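Local coordinates for protein racemase (Pseudovibrio sp. JE062, PDB 3MKC) that belongs to the enolase superfamily as a racemase, pairing an enolase-like N-terminal domain with a modified TIM barrel, at residues A[324-329]-A[338-343]. Residues are numbered along the deposited sequence; the frame is centred on the assembly and turned at random.
Sequences AAIHYQ and FEYVHP
Phe338 and Gln329 make the most intimate meeting between helix 319-331 and the chain that follows it. The methylene CB of Gln329 sits over one face of the phenyl ring in a CH-pi contact, 3.9 Å from the ring centroid and only 17° off the normal. Its CG reaches toward the rim, 3.4 Å from Phe338 CD2. A bend at the second torsion then folds the carboxamide back, its plane tilted 30° from the ring, bringing OE1 to 3.5 Å from Phe338 CB. One helical turn earlier, Ala325 meets the same ring with its methyl, CB lying 3.9 Å from Phe338 CE1, and its carbonyl oxygen approaches that carbon obliquely. Phe338 carries its CG between the backbone N and the carbonyl carbon (chi1 67°), which directs the ring at this ridge of residues i and i+4. Side-chain packing of an outer helix against the strand region of the inner wall that follows it is the usual construction of a TIM barrel, and strand 339-340 runs parallel to strand 137-143 in that wall. Farther along, Ile326 extends CD1 to 4.0 Å from Tyr340 CE1, an oblique approach that continues the apolar seam. Beyond this layer, Phe338 and Tyr340 are fixed by backbone hydrogen bonds to Tyr141, and both side chains rest on Pro140. The phenol of Tyr340 is hydrogen-bonded to Glu358, whereas Glu339, alternating away from the helix, gives its carboxylate oxygens to Thr143 OG1 and Asn315 N.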
ATOM      1  N   ALA A 324       3.814  -5.872   5.822  1.00 15.97           N
ATOM      2  CA  ALA A 324       3.253  -6.639   4.718  1.00 16.05           C
ATOM      3  C   ALA A 324       3.948  -6.243   3.422  1.00 14.38           C
ATOM      4  O   ALA A 324       4.216  -7.095   2.573  1.00 17.21           O
ATOM      5  CB  ALA A 324       1.745  -6.392   4.601  1.00 14.93           C
ATOM      6  N   ALA A 325       4.254  -4.956   3.292  1.00 12.88           N
ATOM      7  CA  ALA A 325       4.907  -4.419   2.096  1.00 13.27           C
ATOM      8  C   ALA A 325       6.279  -5.044   1.852  1.00 13.41           C
ATOM      9  O   ALA A 325       6.655  -5.316   0.713  1.00 12.87           O
ATOM     10  CB  ALA A 325       5.035  -2.892   2.202  1.00 13.10           C
ATOM     11  N   ILE A 326       7.039  -5.267   2.918  1.00 13.33           N
ATOM     12  CA  ILE A 326       8.351  -5.877   2.748  1.00 13.19           C
ATOM     13  C   ILE A 326       8.188  -7.332   2.311  1.00 12.53           C
ATOM     14  O   ILE A 326       8.904  -7.816   1.434  1.00 14.77           O
ATOM     15  CB  ILE A 326       9.170  -5.820   4.060  1.00 14.13           C
ATOM     16  CG1 ILE A 326       9.543  -4.369   4.363  1.00 14.18           C
ATOM     17  CG2 ILE A 326      10.429  -6.679   3.932  1.00 13.81           C
ATOM     18  CD1 ILE A 326      10.240  -4.173   5.702  1.00 16.71           C
ATOM     19  N   HIS A 327       7.240  -8.036   2.921  1.00 12.98           N
ATOM     20  CA  HIS A 327       7.020  -9.429   2.567  1.00 12.41           C
ATOM     21  C   HIS A 327       6.522  -9.494   1.136  1.00 12.12           C
ATOM     22  O   HIS A 327       6.887 -10.396   0.382  1.00 12.91           O
ATOM     23  CB  HIS A 327       6.022 -10.066   3.533  1.00 13.35           C
ATOM     24  CG  HIS A 327       6.612 -10.392   4.867  1.00 12.74           C
ATOM     25  ND1 HIS A 327       7.072 -11.651   5.188  1.00 13.63           N
ATOM     26  CD2 HIS A 327       6.838  -9.620   5.958  1.00 16.66           C
ATOM     27  CE1 HIS A 327       7.556 -11.640   6.418  1.00 16.16           C
ATOM     28  NE2 HIS A 327       7.425 -10.419   6.907  1.00 14.98           N
ATOM     29  N   TYR A 328       5.692  -8.523   0.772  1.00 10.83           N
ATOM     30  CA  TYR A 328       5.162  -8.431  -0.588  1.00 11.08           C
ATOM     31  C   TYR A 328       6.301  -8.273  -1.602  1.00 11.02           C
ATOM     32  O   TYR A 328       6.406  -9.035  -2.567  1.00 11.56           O
ATOM     33  CB  TYR A 328       4.219  -7.227  -0.707  1.00 12.02           C
ATOM     34  CG  TYR A 328       3.916  -6.868  -2.149  1.00 10.87           C
ATOM     35  CD1 TYR A 328       2.921  -7.535  -2.857  1.00 13.19           C
ATOM     36  CD2 TYR A 328       4.703  -5.936  -2.833  1.00 12.93           C
ATOM     37  CE1 TYR A 328       2.722  -7.291  -4.218  1.00 12.09           C
ATOM     38  CE2 TYR A 328       4.514  -5.688  -4.190  1.00 12.28           C
ATOM     39  CZ  TYR A 328       3.524  -6.373  -4.878  1.00 13.79           C
ATOM     40  OH  TYR A 328       3.357  -6.172  -6.230  1.00 12.12           O
ATOM     41  N   GLN A 329       7.170  -7.293  -1.373  1.00 12.05           N
ATOM     42  CA  GLN A 329       8.257  -7.050  -2.316  1.00 11.46           C
ATOM     43  C   GLN A 329       9.192  -8.237  -2.483  1.00 11.73           C
ATOM     44  O   GLN A 329       9.719  -8.466  -3.566  1.00 13.93           O
ATOM     45  CB  GLN A 329       9.063  -5.809  -1.920  1.00 13.09           C
ATOM     46  CG  GLN A 329      10.049  -5.367  -3.003  1.00 14.38           C
ATOM     47  CD  GLN A 329       9.358  -4.765  -4.223  1.00 16.91           C
ATOM     48  OE1 GLN A 329       8.143  -4.878  -4.387  1.00 14.16           O
ATOM     49  NE2 GLN A 329      10.140  -4.130  -5.092  1.00 15.30           N
ATOM     50  N   PHE A 338       9.235  -0.250  -4.114  1.00 15.00           N
ATOM     51  CA  PHE A 338       7.882  -0.364  -3.578  1.00 15.00           C
ATOM     52  C   PHE A 338       7.739   0.781  -2.574  1.00 16.57           C
ATOM     53  O   PHE A 338       8.737   1.212  -1.985  1.00 16.36           O
ATOM     54  CB  PHE A 338       7.662  -1.732  -2.919  1.00 15.25           C
ATOM     55  CG  PHE A 338       8.474  -1.962  -1.677  1.00 16.38           C
ATOM     56  CD1 PHE A 338       7.860  -1.995  -0.430  1.00 16.77           C
ATOM     57  CD2 PHE A 338       9.846  -2.162  -1.754  1.00 16.20           C
ATOM     58  CE1 PHE A 338       8.600  -2.223   0.727  1.00 16.17           C
ATOM     59  CE2 PHE A 338      10.600  -2.393  -0.599  1.00 17.54           C
ATOM     60  CZ  PHE A 338       9.973  -2.422   0.641  1.00 15.52           C
ATOM     61  N   GLU A 339       6.525   1.296  -2.389  1.00 16.36           N
ATOM     62  CA  GLU A 339       6.352   2.420  -1.475  1.00 17.05           C
ATOM     63  C   GLU A 339       6.496   2.043  -0.017  1.00 18.54           C
ATOM     64  O   GLU A 339       5.926   1.054   0.446  1.00 17.45           O
ATOM     65  CB  GLU A 339       5.006   3.121  -1.679  1.00 18.19           C
ATOM     66  CG  GLU A 339       4.791   4.285  -0.708  1.00 17.14           C
ATOM     67  CD  GLU A 339       3.588   5.147  -1.048  1.00 18.34           C
ATOM     68  OE1 GLU A 339       2.543   4.590  -1.438  1.00 16.70           O
ATOM     69  OE2 GLU A 339       3.684   6.385  -0.908  1.00 19.69           O
ATOM     70  N   TYR A 340       7.261   2.856   0.699  1.00 18.86           N
ATOM     71  CA  TYR A 340       7.495   2.635   2.110  1.00 21.60           C
ATOM     72  C   TYR A 340       7.601   3.983   2.813  1.00 22.83           C
ATOM     73  O   TYR A 340       8.176   4.929   2.280  1.00 25.42           O
ATOM     74  CB  TYR A 340       8.794   1.861   2.302  1.00 22.25           C
ATOM     75  CG  TYR A 340       8.946   1.242   3.670  1.00 21.18           C
ATOM     76  CD1 TYR A 340       8.423  -0.019   3.947  1.00 21.23           C
ATOM     77  CD2 TYR A 340       9.627   1.912   4.685  1.00 21.77           C
ATOM     78  CE1 TYR A 340       8.576  -0.602   5.202  1.00 22.00           C
ATOM     79  CE2 TYR A 340       9.786   1.341   5.945  1.00 20.75           C
ATOM     80  CZ  TYR A 340       9.260   0.086   6.195  1.00 22.51           C
ATOM     81  OH  TYR A 340       9.413  -0.479   7.432  1.00 23.06           O
ATOM     82  N   VAL A 341       7.020   4.072   3.999  1.00 25.35           N
ATOM     83  CA  VAL A 341       7.089   5.291   4.784  1.00 25.51           C
ATOM     84  C   VAL A 341       7.994   4.927   5.953  1.00 24.97           C
ATOM     85  O   VAL A 341       7.710   3.998   6.709  1.00 24.95           O
ATOM     86  CB  VAL A 341       5.689   5.730   5.282  1.00 28.00           C
ATOM     87  CG1 VAL A 341       5.057   4.631   6.119  1.00 29.24           C
ATOM     88  CG2 VAL A 341       5.802   7.024   6.083  1.00 27.96           C
ATOM     89  N   HIS A 342       9.110   5.633   6.068  1.00 24.69           N
ATOM     90  CA  HIS A 342      10.071   5.357   7.120  1.00 24.81           C
ATOM     91  C   HIS A 342       9.927   6.354   8.267  1.00 25.08           C
ATOM     92  O   HIS A 342       9.640   7.528   8.043  1.00 23.31           O
ATOM     93  CB  HIS A 342      11.487   5.408   6.540  1.00 24.17           C
ATOM     94  CG  HIS A 342      12.537   4.881   7.462  1.00 27.87           C
ATOM     95  ND1 HIS A 342      13.003   5.593   8.548  1.00 26.38           N
ATOM     96  CD2 HIS A 342      13.183   3.691   7.487  1.00 26.41           C
ATOM     97  CE1 HIS A 342      13.889   4.864   9.200  1.00 28.77           C
ATOM     98  NE2 HIS A 342      14.017   3.705   8.577  1.00 28.09           N
ATOM     99  N   PRO A 343      10.119   5.887   9.515  1.00 25.48           N
ATOM    100  CA  PRO A 343      10.014   6.705  10.729  1.00 26.27           C
ATOM    101  C   PRO A 343      10.935   7.924  10.781  1.00 25.89           C
ATOM    102  O   PRO A 343      10.559   8.965  11.316  1.00 26.51           O
ATOM    103  CB  PRO A 343      10.323   5.708  11.840  1.00 26.56           C
ATOM    104  CG  PRO A 343       9.814   4.425  11.284  1.00 27.23           C
ATOM    105  CD  PRO A 343      10.327   4.472   9.866  1.00 25.79           C
TER